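Local coordinates for hypothetical protein Atu2684 (PDB 2AXO) that is of unknown function but belongs to the thioredoxin clan and carries a CxxC disulfide, consistent with, though not proof of, a redox role, at residues 48-53 with 77-82; 121-126 with 144-149; 177-182 with 199-204. One frame throughout, in Å; residues are numbered along the deposited sequence.

Interaction 1 (48-53 with 77-82)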
loop_
_atom_site.group_PDB
_atom_site.type_symbol
_atom_site.label_atom_id
_atom_site.label_comp_id
_atom_site.label_asym_id
_atom_site.label_seq_id
_atom_site.Cartn_x
_atom_site.Cartn_y
_atom_site.Cartn_z
ATOM N N LEU A 48 0.115 -14.147 -7.084
ATOM C CA LEU A 48 1.358 -13.497 -6.702
ATOM C C LEU A 48 1.311 -11.986 -6.855
ATOM O O LEU A 48 0.940 -11.469 -7.911
ATOM C CB LEU A 48 2.495 -14.048 -7.564
ATOM C CG LEU A 48 3.854 -13.354 -7.480
ATOM C CD1 LEU A 48 4.526 -13.691 -6.155
ATOM C CD2 LEU A 48 4.719 -13.809 -8.649
ATOM N N PHE A 49 1.678 -11.280 -5.791
ATOM C CA PHE A 49 1.737 -9.826 -5.832
ATOM C C PHE A 49 3.220 -9.530 -5.965
ATOM O O PHE A 49 4.032 -9.938 -5.132
ATOM C CB PHE A 49 1.121 -9.226 -4.569
ATOM C CG PHE A 49 -0.354 -9.483 -4.472
ATOM C CD1 PHE A 49 -0.831 -10.690 -3.965
ATOM C CD2 PHE A 49 -1.263 -8.576 -5.012
ATOM C CE1 PHE A 49 -2.194 -10.995 -4.005
ATOM C CE2 PHE A 49 -2.625 -8.871 -5.057
ATOM C CZ PHE A 49 -3.092 -10.083 -4.555
ATOM N N THR A 50 3.561 -8.832 -7.042
ATOM C CA THR A 50 4.950 -8.548 -7.366
ATOM C C THR A 50 5.069 -7.191 -8.048
ATOM O O THR A 50 4.114 -6.430 -8.091
ATOM C CB THR A 50 5.464 -9.651 -8.326
ATOM O OG1 THR A 50 6.824 -9.402 -8.697
ATOM C CG2 THR A 50 4.586 -9.702 -9.578
ATOM N N SER A 51 6.254 -6.895 -8.572
ATOM C CA SER A 51 6.498 -5.644 -9.282
ATOM C C SER A 51 7.888 -5.674 -9.892
ATOM O O SER A 51 8.804 -6.285 -9.340
ATOM C CB SER A 51 6.386 -4.437 -8.343
ATOM O OG SER A 51 6.736 -3.246 -9.033
ATOM N N GLN A 52 8.057 -5.020 -11.031
ATOM C CA GLN A 52 9.369 -5.015 -11.643
ATOM C C GLN A 52 10.293 -4.111 -10.831
ATOM O O GLN A 52 11.515 -4.221 -10.920
ATOM C CB GLN A 52 9.300 -4.548 -13.097
ATOM C CG GLN A 52 9.318 -3.052 -13.299
ATOM C CD GLN A 52 9.818 -2.675 -14.681
ATOM O OE1 GLN A 52 11.013 -2.767 -14.973
ATOM N NE2 GLN A 52 8.901 -2.267 -15.545
ATOM N N GLY A 53 9.704 -3.230 -10.027
ATOM C CA GLY A 53 10.496 -2.332 -9.197
ATOM C C GLY A 53 10.959 -2.975 -7.899
ATOM O O GLY A 53 11.728 -2.384 -7.133
ATOM N N SER A 77 -0.567 -13.147 -11.698
ATOM C CA SER A 77 0.419 -12.191 -11.228
ATOM C C SER A 77 -0.225 -10.806 -11.158
ATOM O O SER A 77 -0.747 -10.305 -12.155
ATOM C CB SER A 77 1.616 -12.153 -12.175
ATOM O OG SER A 77 2.542 -11.175 -11.751
ATOM N N TYR A 78 -0.206 -10.208 -9.969
ATOM C CA TYR A 78 -0.762 -8.873 -9.767
ATOM C C TYR A 78 0.357 -7.879 -9.482
ATOM O O TYR A 78 0.914 -7.870 -8.384
ATOM C CB TYR A 78 -1.723 -8.832 -8.576
ATOM C CG TYR A 78 -2.967 -9.674 -8.716
ATOM C CD1 TYR A 78 -2.950 -11.032 -8.406
ATOM C CD2 TYR A 78 -4.172 -9.108 -9.135
ATOM C CE1 TYR A 78 -4.101 -11.807 -8.509
ATOM C CE2 TYR A 78 -5.330 -9.873 -9.243
ATOM C CZ TYR A 78 -5.287 -11.219 -8.928
ATOM O OH TYR A 78 -6.422 -11.986 -9.035
ATOM N N HIS A 79 0.683 -7.036 -10.453
ATOM C CA HIS A 79 1.731 -6.045 -10.245
ATOM C C HIS A 79 1.203 -4.905 -9.385
ATOM O O HIS A 79 0.221 -4.252 -9.744
ATOM C CB HIS A 79 2.231 -5.504 -11.586
ATOM C CG HIS A 79 3.080 -6.473 -12.350
ATOM N ND1 HIS A 79 2.582 -7.642 -12.882
ATOM C CD2 HIS A 79 4.397 -6.447 -12.663
ATOM C CE1 HIS A 79 3.556 -8.295 -13.494
ATOM N NE2 HIS A 79 4.667 -7.592 -13.375
ATOM N N VAL A 80 1.854 -4.677 -8.246
ATOM C CA VAL A 80 1.457 -3.614 -7.322
ATOM C C VAL A 80 2.070 -2.277 -7.732
ATOM O O VAL A 80 3.087 -2.237 -8.423
ATOM C CB VAL A 80 1.876 -3.956 -5.874
ATOM C CG1 VAL A 80 1.132 -5.198 -5.412
ATOM C CG2 VAL A 80 3.384 -4.176 -5.796
ATOM N N ASP A 81 1.457 -1.179 -7.304
ATOM C CA ASP A 81 1.961 0.134 -7.685
ATOM C C ASP A 81 2.893 0.803 -6.684
ATOM O O ASP A 81 3.479 1.840 -6.987
ATOM C CB ASP A 81 0.787 1.076 -7.989
ATOM C CG ASP A 81 -0.026 1.420 -6.754
ATOM O OD1 ASP A 81 0.210 0.820 -5.683
ATOM O OD2 ASP A 81 -0.912 2.293 -6.855
ATOM N N TYR A 82 3.063 0.216 -5.506
ATOM C CA TYR A 82 3.912 0.863 -4.522
ATOM C C TYR A 82 5.422 0.724 -4.688
ATOM O O TYR A 82 6.183 0.957 -3.750
ATOM C CB TYR A 82 3.477 0.465 -3.106
ATOM C CG TYR A 82 3.381 -1.013 -2.809
ATOM C CD1 TYR A 82 4.526 -1.783 -2.625
ATOM C CD2 TYR A 82 2.142 -1.614 -2.600
ATOM C CE1 TYR A 82 4.440 -3.115 -2.223
ATOM C CE2 TYR A 82 2.041 -2.939 -2.203
ATOM C CZ TYR A 82 3.190 -3.683 -2.009
ATOM O OH TYR A 82 3.093 -4.977 -1.560
HETATM O O HOH W 1 5.208 -0.711 -8.673
#

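Interaction 2 (121-126 with 144-149)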
loop_
_atom_site.group_PDB
_atom_site.type_symbol
_atom_site.label_atom_id
_atom_site.label_comp_id
_atom_site.label_asym_id
_atom_site.label_seq_id
_atom_site.Cartn_x
_atom_site.Cartn_y
_atom_site.Cartn_z
ATOM N N ASN A 121 -5.302 -20.090 -2.641
ATOM C CA ASN A 121 -6.738 -20.376 -2.543
ATOM C C ASN A 121 -7.470 -19.260 -1.803
ATOM O O ASN A 121 -8.534 -19.486 -1.226
ATOM C CB ASN A 121 -6.995 -21.699 -1.800
ATOM C CG ASN A 121 -6.598 -22.929 -2.603
ATOM O OD1 ASN A 121 -6.799 -24.065 -2.151
ATOM N ND2 ASN A 121 -6.035 -22.722 -3.783
ATOM N N GLY A 122 -6.892 -18.063 -1.814
ATOM C CA GLY A 122 -7.500 -16.942 -1.124
ATOM C C GLY A 122 -7.598 -17.153 0.379
ATOM O O GLY A 122 -8.255 -16.367 1.064
ATOM N N ARG A 123 -6.920 -18.190 0.879
ATOM C CA ARG A 123 -6.945 -18.577 2.299
ATOM C C ARG A 123 -5.723 -18.245 3.160
ATOM O O ARG A 123 -5.858 -18.086 4.371
ATOM C CB ARG A 123 -7.181 -20.092 2.423
ATOM C CG ARG A 123 -8.533 -20.602 1.952
ATOM C CD ARG A 123 -8.578 -22.132 2.018
ATOM N NE ARG A 123 -9.866 -22.672 1.587
ATOM C CZ ARG A 123 -10.950 -22.748 2.354
ATOM N NH1 ARG A 123 -10.909 -22.325 3.607
ATOM N NH2 ARG A 123 -12.084 -23.240 1.863
ATOM N N ASP A 124 -4.540 -18.158 2.558
ATOM C CA ASP A 124 -3.329 -17.884 3.327
ATOM C C ASP A 124 -2.243 -17.270 2.447
ATOM O O ASP A 124 -2.367 -17.243 1.221
ATOM C CB ASP A 124 -2.817 -19.190 3.940
ATOM C CG ASP A 124 -1.855 -18.964 5.100
ATOM O OD1 ASP A 124 -1.247 -19.952 5.560
ATOM O OD2 ASP A 124 -1.714 -17.813 5.553
ATOM N N HIS A 125 -1.170 -16.798 3.075
ATOM C CA HIS A 125 -0.072 -16.183 2.341
ATOM C C HIS A 125 1.249 -16.892 2.615
ATOM O O HIS A 125 1.423 -17.533 3.653
ATOM C CB HIS A 125 0.045 -14.706 2.722
ATOM C CG HIS A 125 0.712 -14.476 4.040
ATOM N ND1 HIS A 125 2.023 -14.063 4.148
ATOM C CD2 HIS A 125 0.264 -14.642 5.308
ATOM C CE1 HIS A 125 2.356 -13.988 5.424
ATOM N NE2 HIS A 125 1.306 -14.336 6.149
ATOM N N VAL A 126 2.174 -16.775 1.668
ATOM C CA VAL A 126 3.491 -17.388 1.774
ATOM C C VAL A 126 4.463 -16.619 0.892
ATOM O O VAL A 126 4.046 -15.916 -0.031
ATOM C CB VAL A 126 3.477 -18.855 1.287
ATOM C CG1 VAL A 126 2.645 -19.722 2.219
ATOM C CG2 VAL A 126 2.931 -18.919 -0.126
ATOM N N GLU A 144 -7.862 -31.409 3.522
ATOM C CA GLU A 144 -8.854 -30.957 4.487
ATOM C C GLU A 144 -10.158 -30.569 3.799
ATOM O O GLU A 144 -11.077 -30.055 4.433
ATOM C CB GLU A 144 -8.313 -29.769 5.286
ATOM C CG GLU A 144 -7.318 -30.143 6.377
ATOM C CD GLU A 144 -7.914 -31.093 7.401
ATOM O OE1 GLU A 144 -9.106 -30.942 7.721
ATOM O OE2 GLU A 144 -7.191 -31.979 7.898
ATOM N N GLY A 145 -10.241 -30.834 2.499
ATOM C CA GLY A 145 -11.443 -30.496 1.763
ATOM C C GLY A 145 -11.590 -28.996 1.604
ATOM O O GLY A 145 -12.702 -28.480 1.460
ATOM N N GLN A 146 -10.460 -28.293 1.642
ATOM C CA GLN A 146 -10.447 -26.844 1.497
ATOM C C GLN A 146 -9.796 -26.475 0.171
ATOM O O GLN A 146 -9.218 -25.396 0.020
ATOM C CB GLN A 146 -9.679 -26.192 2.647
ATOM C CG GLN A 146 -10.120 -26.666 4.025
ATOM C CD GLN A 146 -9.591 -25.795 5.148
ATOM O OE1 GLN A 146 -8.414 -25.439 5.172
ATOM N NE2 GLN A 146 -10.465 -25.453 6.090
ATOM N N GLY A 147 -9.888 -27.392 -0.786
ATOM C CA GLY A 147 -9.330 -27.150 -2.101
ATOM C C GLY A 147 -10.426 -26.594 -2.986
ATOM O O GLY A 147 -11.390 -26.011 -2.496
ATOM N N LEU A 148 -10.283 -26.777 -4.291
ATOM C CA LEU A 148 -11.271 -26.295 -5.245
ATOM C C LEU A 148 -12.369 -27.360 -5.394
ATOM O O LEU A 148 -12.337 -28.177 -6.313
ATOM C CB LEU A 148 -10.582 -26.026 -6.586
ATOM C CG LEU A 148 -9.371 -25.085 -6.470
ATOM C CD1 LEU A 148 -8.735 -24.878 -7.834
ATOM C CD2 LEU A 148 -9.821 -23.744 -5.885
ATOM N N ASN A 149 -13.341 -27.326 -4.485
ATOM C CA ASN A 149 -14.432 -28.304 -4.457
ATOM C C ASN A 149 -15.595 -28.079 -5.415
ATOM O O ASN A 149 -16.381 -28.995 -5.664
ATOM C CB ASN A 149 -14.981 -28.403 -3.037
ATOM C CG ASN A 149 -13.974 -28.964 -2.065
ATOM O OD1 ASN A 149 -14.101 -28.783 -0.859
ATOM N ND2 ASN A 149 -12.972 -29.666 -2.585
HETATM O O HOH W 2 -10.551 -23.192 -1.018
HETATM O O HOH W 3 -12.821 -24.948 -0.585
#

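Interaction 3 (177-182 with 199-204)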
loop_
_atom_site.group_PDB
_atom_site.type_symbol
_atom_site.label_atom_id
_atom_site.label_comp_id
_atom_site.label_asym_id
_atom_site.label_seq_id
_atom_site.Cartn_x
_atom_site.Cartn_y
_atom_site.Cartn_z
ATOM N N ALA A 177 -10.538 -12.416 -13.558
ATOM C CA ALA A 177 -9.297 -11.659 -13.578
ATOM C C ALA A 177 -8.719 -11.787 -14.981
ATOM O O ALA A 177 -8.400 -12.888 -15.439
ATOM C CB ALA A 177 -8.317 -12.211 -12.542
ATOM N N TYR A 178 -8.613 -10.654 -15.667
ATOM C CA TYR A 178 -8.092 -10.623 -17.028
ATOM C C TYR A 178 -6.589 -10.390 -16.996
ATOM O O TYR A 178 -6.102 -9.547 -16.249
ATOM C CB TYR A 178 -8.780 -9.501 -17.808
ATOM C CG TYR A 178 -10.286 -9.655 -17.883
ATOM C CD1 TYR A 178 -10.875 -10.479 -18.844
ATOM C CD2 TYR A 178 -11.120 -8.993 -16.980
ATOM C CE1 TYR A 178 -12.265 -10.640 -18.910
ATOM C CE2 TYR A 178 -12.511 -9.147 -17.032
ATOM C CZ TYR A 178 -13.074 -9.970 -17.997
ATOM O OH TYR A 178 -14.440 -10.130 -18.041
ATOM N N PHE A 179 -5.853 -11.141 -17.807
ATOM C CA PHE A 179 -4.409 -10.985 -17.844
ATOM C C PHE A 179 -3.843 -11.144 -19.239
ATOM O O PHE A 179 -4.513 -11.635 -20.157
ATOM C CB PHE A 179 -3.727 -12.012 -16.924
ATOM C CG PHE A 179 -4.073 -13.439 -17.244
ATOM C CD1 PHE A 179 -5.050 -14.107 -16.510
ATOM C CD2 PHE A 179 -3.440 -14.109 -18.295
ATOM C CE1 PHE A 179 -5.397 -15.422 -16.813
ATOM C CE2 PHE A 179 -3.778 -15.424 -18.611
ATOM C CZ PHE A 179 -4.759 -16.084 -17.868
ATOM N N THR A 180 -2.606 -10.691 -19.391
ATOM C CA THR A 180 -1.891 -10.845 -20.638
ATOM C C THR A 180 -1.175 -12.165 -20.393
ATOM O O THR A 180 -0.820 -12.484 -19.261
ATOM C CB THR A 180 -0.855 -9.711 -20.860
ATOM O OG1 THR A 180 0.027 -9.629 -19.728
ATOM C CG2 THR A 180 -1.564 -8.375 -21.045
ATOM N N ARG A 181 -1.000 -12.949 -21.444
ATOM C CA ARG A 181 -0.336 -14.236 -21.324
ATOM C C ARG A 181 1.126 -14.026 -20.944
ATOM O O ARG A 181 1.587 -14.504 -19.907
ATOM C CB ARG A 181 -0.459 -14.976 -22.652
ATOM C CG ARG A 181 0.351 -16.237 -22.766
ATOM C CD ARG A 181 -0.090 -17.291 -21.780
ATOM N NE ARG A 181 0.418 -18.591 -22.197
ATOM C CZ ARG A 181 0.387 -19.682 -21.449
ATOM N NH1 ARG A 181 -0.132 -19.636 -20.225
ATOM N NH2 ARG A 181 0.873 -20.816 -21.929
ATOM N N GLU A 182 1.852 -13.301 -21.789
ATOM C CA GLU A 182 3.254 -12.996 -21.539
ATOM C C GLU A 182 3.541 -11.572 -21.998
ATOM O O GLU A 182 3.200 -11.199 -23.114
ATOM C CB GLU A 182 4.165 -13.964 -22.292
ATOM C CG GLU A 182 5.635 -13.732 -22.002
ATOM C CD GLU A 182 6.399 -13.224 -23.201
ATOM O OE1 GLU A 182 6.658 -14.029 -24.124
ATOM O OE2 GLU A 182 6.737 -12.019 -23.225
ATOM N N TYR A 199 7.093 -11.242 -17.989
ATOM C CA TYR A 199 6.156 -11.524 -16.907
ATOM C C TYR A 199 4.989 -12.303 -17.488
ATOM O O TYR A 199 4.594 -12.069 -18.626
ATOM C CB TYR A 199 5.662 -10.219 -16.281
ATOM C CG TYR A 199 6.725 -9.514 -15.476
ATOM C CD1 TYR A 199 7.019 -9.915 -14.174
ATOM C CD2 TYR A 199 7.458 -8.463 -16.026
ATOM C CE1 TYR A 199 8.019 -9.284 -13.440
ATOM C CE2 TYR A 199 8.460 -7.827 -15.299
ATOM C CZ TYR A 199 8.733 -8.241 -14.012
ATOM O OH TYR A 199 9.714 -7.609 -13.289
ATOM N N TRP A 200 4.441 -13.225 -16.702
ATOM C CA TRP A 200 3.335 -14.058 -17.164
ATOM C C TRP A 200 2.073 -13.896 -16.335
ATOM O O TRP A 200 2.137 -13.703 -15.123
ATOM C CB TRP A 200 3.752 -15.533 -17.160
ATOM C CG TRP A 200 4.825 -15.847 -18.163
ATOM C CD1 TRP A 200 6.150 -15.527 -18.081
ATOM C CD2 TRP A 200 4.641 -16.480 -19.432
ATOM N NE1 TRP A 200 6.803 -15.920 -19.227
ATOM C CE2 TRP A 200 5.899 -16.509 -20.071
ATOM C CE3 TRP A 200 3.534 -17.029 -20.092
ATOM C CZ2 TRP A 200 6.080 -17.057 -21.345
ATOM C CZ3 TRP A 200 3.713 -17.575 -21.358
ATOM C CH2 TRP A 200 4.979 -17.585 -21.969
ATOM N N HIS A 201 0.931 -13.984 -17.013
ATOM C CA HIS A 201 -0.383 -13.864 -16.396
ATOM C C HIS A 201 -0.560 -12.599 -15.552
ATOM O O HIS A 201 -1.150 -12.632 -14.474
ATOM C CB HIS A 201 -0.691 -15.132 -15.581
ATOM C CG HIS A 201 -0.922 -16.349 -16.429
ATOM N ND1 HIS A 201 -1.594 -17.463 -15.974
ATOM C CD2 HIS A 201 -0.592 -16.608 -17.719
ATOM C CE1 HIS A 201 -1.676 -18.353 -16.949
ATOM N NE2 HIS A 201 -1.077 -17.860 -18.017
ATOM N N SER A 202 -0.050 -11.486 -16.077
ATOM C CA SER A 202 -0.139 -10.183 -15.429
ATOM C C SER A 202 -1.568 -9.652 -15.536
ATOM O O SER A 202 -2.043 -9.306 -16.622
ATOM C CB SER A 202 0.834 -9.194 -16.083
ATOM O OG SER A 202 2.178 -9.597 -15.901
ATOM N N VAL A 203 -2.248 -9.598 -14.394
ATOM C CA VAL A 203 -3.629 -9.132 -14.333
ATOM C C VAL A 203 -3.751 -7.621 -14.537
ATOM O O VAL A 203 -3.062 -6.843 -13.881
ATOM C CB VAL A 203 -4.252 -9.520 -12.976
ATOM C CG1 VAL A 203 -5.680 -9.002 -12.874
ATOM C CG2 VAL A 203 -4.227 -11.039 -12.818
ATOM N N TYR A 204 -4.630 -7.215 -15.449
ATOM C CA TYR A 204 -4.830 -5.794 -15.711
ATOM C C TYR A 204 -6.245 -5.321 -15.406
ATOM O O TYR A 204 -6.539 -4.129 -15.494
ATOM C CB TYR A 204 -4.483 -5.451 -17.159
ATOM C CG TYR A 204 -5.338 -6.140 -18.190
ATOM C CD1 TYR A 204 -4.940 -7.351 -18.756
ATOM C CD2 TYR A 204 -6.533 -5.570 -18.621
ATOM C CE1 TYR A 204 -5.710 -7.974 -19.733
ATOM C CE2 TYR A 204 -7.313 -6.185 -19.593
ATOM C CZ TYR A 204 -6.894 -7.385 -20.149
ATOM O OH TYR A 204 -7.652 -7.980 -21.130
HETATM O O HOH W 4 1.936 -11.017 -18.295
#

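Interaction 1 (48-53 with 77-82)
L48 and T50 are joined to Y78 and V80 by a parallel ladder of backbone hydrogen bonds. Y78 N bonds to L48 O at 2.7 Å. T50 N reaches Y78 O at 3.1 Å, and V80 N bonds to T50 O. Past the strands, a water links S51 OG to V80 O, while S51 OG accepts from G53 N in an ST turn just before the C54-C57 disulfide; the T50 side chain touches C57.

Aromatic and apolar contacts line both faces of the ladder. F49 and Y78 point the same way, their planes 14° apart but slid so far that F49 CE2 meets Y78 CB at 3.6 Å rather than the ring centre; V80 CG1 closes on the F49 edge. On the other face the methyl T50 CG2 sits squarely over the H79 imidazole, 4.2 Å from its centroid. With T50 OG1 anti to the backbone N (chi1 179°), the hydroxyl is left to bond D61.

This is the parallel pair of a beta-alpha-beta crossover. Helix 58-70 packs on the L48 and S77 face, helix 95-107 on the F49 and Y78 face, and strand 196-212 runs beside 74-79.

Interaction 2 (121-126 with 144-149)
R123 and Q146 account for most of this contact, and they meet flat on flat. The arginine chain runs extended from CG to NE, carrying the guanidinium to the turn after helix 131-143, where Q146 CB lies over the centre of one face, 3.7 Å from R123 CZ. Beyond CG the glutamine is also extended, and its amide stacks on the guanidinium with the two planes 14° apart; Q146 NE2 comes to 4.0 Å from R123 NH1. The amide and guanidinium thus meet by their faces.

The direct polar link is weak: R123 NE makes a bent hydrogen bond to Q146 O (3.2 Å, 121° at the hydrogen), its single hydrogen shared with a water. Waters supplement this bond. One molecule, in the guanidinium plane, accepts from R123 NE at 2.7 Å and can donate to Q146 O; a second, also at the edge, accepts from R123 NH2 and donates to G147 O at 2.6 Å. The arginine can thus reach two consecutive carbonyls of the turn through two bridging waters.

N121 comes third in buried surface. Its CG lies beside the backbone N, anti to the carbonyl carbon (chi1 -71°), which directs the end of the side chain to the Q146-G147 backbone and the methyl L148 CD2.

R123 belongs to a classic beta bulge with D124 opposite L120, at the start of edge strand 124-127. In segment 144-149, G145 is the C-prime residue of a Schellman motif that ends helix 131-143. F141 of that helix packs against both R123 and Q146, L138 against N121, and strand 247-257 contributes A249 beside R123 and A253 beside L148.

Interaction 3 (177-182 with 199-204)
A single water gathers T180, Y199 and S202: it accepts from T180 OG1 at 2.8 Å and from S202 N, and donates to Y199 O. It sits where the antiparallel pair departs from regular pairing, since the S202 N to T180 O bond is long and weak. On either side the backbone bonds resume, with Y204 N to Y178 O at 2.9 Å and H201 N to R181 O at 3.0 Å. Both strands turn a corner here, at 181 and 201, and H201 takes a positive phi.

The imidazole of H201 lies face to face on the F179 ring, centroids 4.2 Å apart and planes at 22°. R181 NH1 donates to H201 NE2 at 3.0 Å, the nitrogen lying 17° out of the ring plane. The arginine gets there with CG anti to its own N and a bend at chi2 (64°), which also brings W200 CZ3 over one face of the guanidinium, the two planes almost perpendicular. Over the indole, E182 CB stands directly above the six-membered ring, 3.5 Å from its centroid. At the other end Y178 CB covers a face of the Y204 ring.

The H201 ring is therefore fixed on three counts: F179 on a face, R181 at NE2, and G75 O accepting from ND1. With ND1 donating to that carbonyl and NE2 accepting from a cation, the geometry fits a neutral imidazole protonated on ND1; the adjacent arginine would probably disfavour a second proton.

How the interactions relate
Interactions 1 and 3 adjoin and share a seam: S77 probably pairs with H201 and V203 through the backbone, so hairpin strand 196-212 runs beside strand 74-79 of the thioredoxin-like sheet. Interaction 2 stands apart, its centre about 22 Å from each of the others, although it reaches the same sheet as interaction 1 at its far strand, 124-127. Burial separates them too. Interaction 1 is wholly buried and held by regular parallel pairing and aromatic packing; interaction 3 is partly buried, with one loose backbone pair, where a water also binds, and stacked rings; interaction 2, also partly buried, lacks strand pairing and relies on a stacked guanidinium and bridging waters.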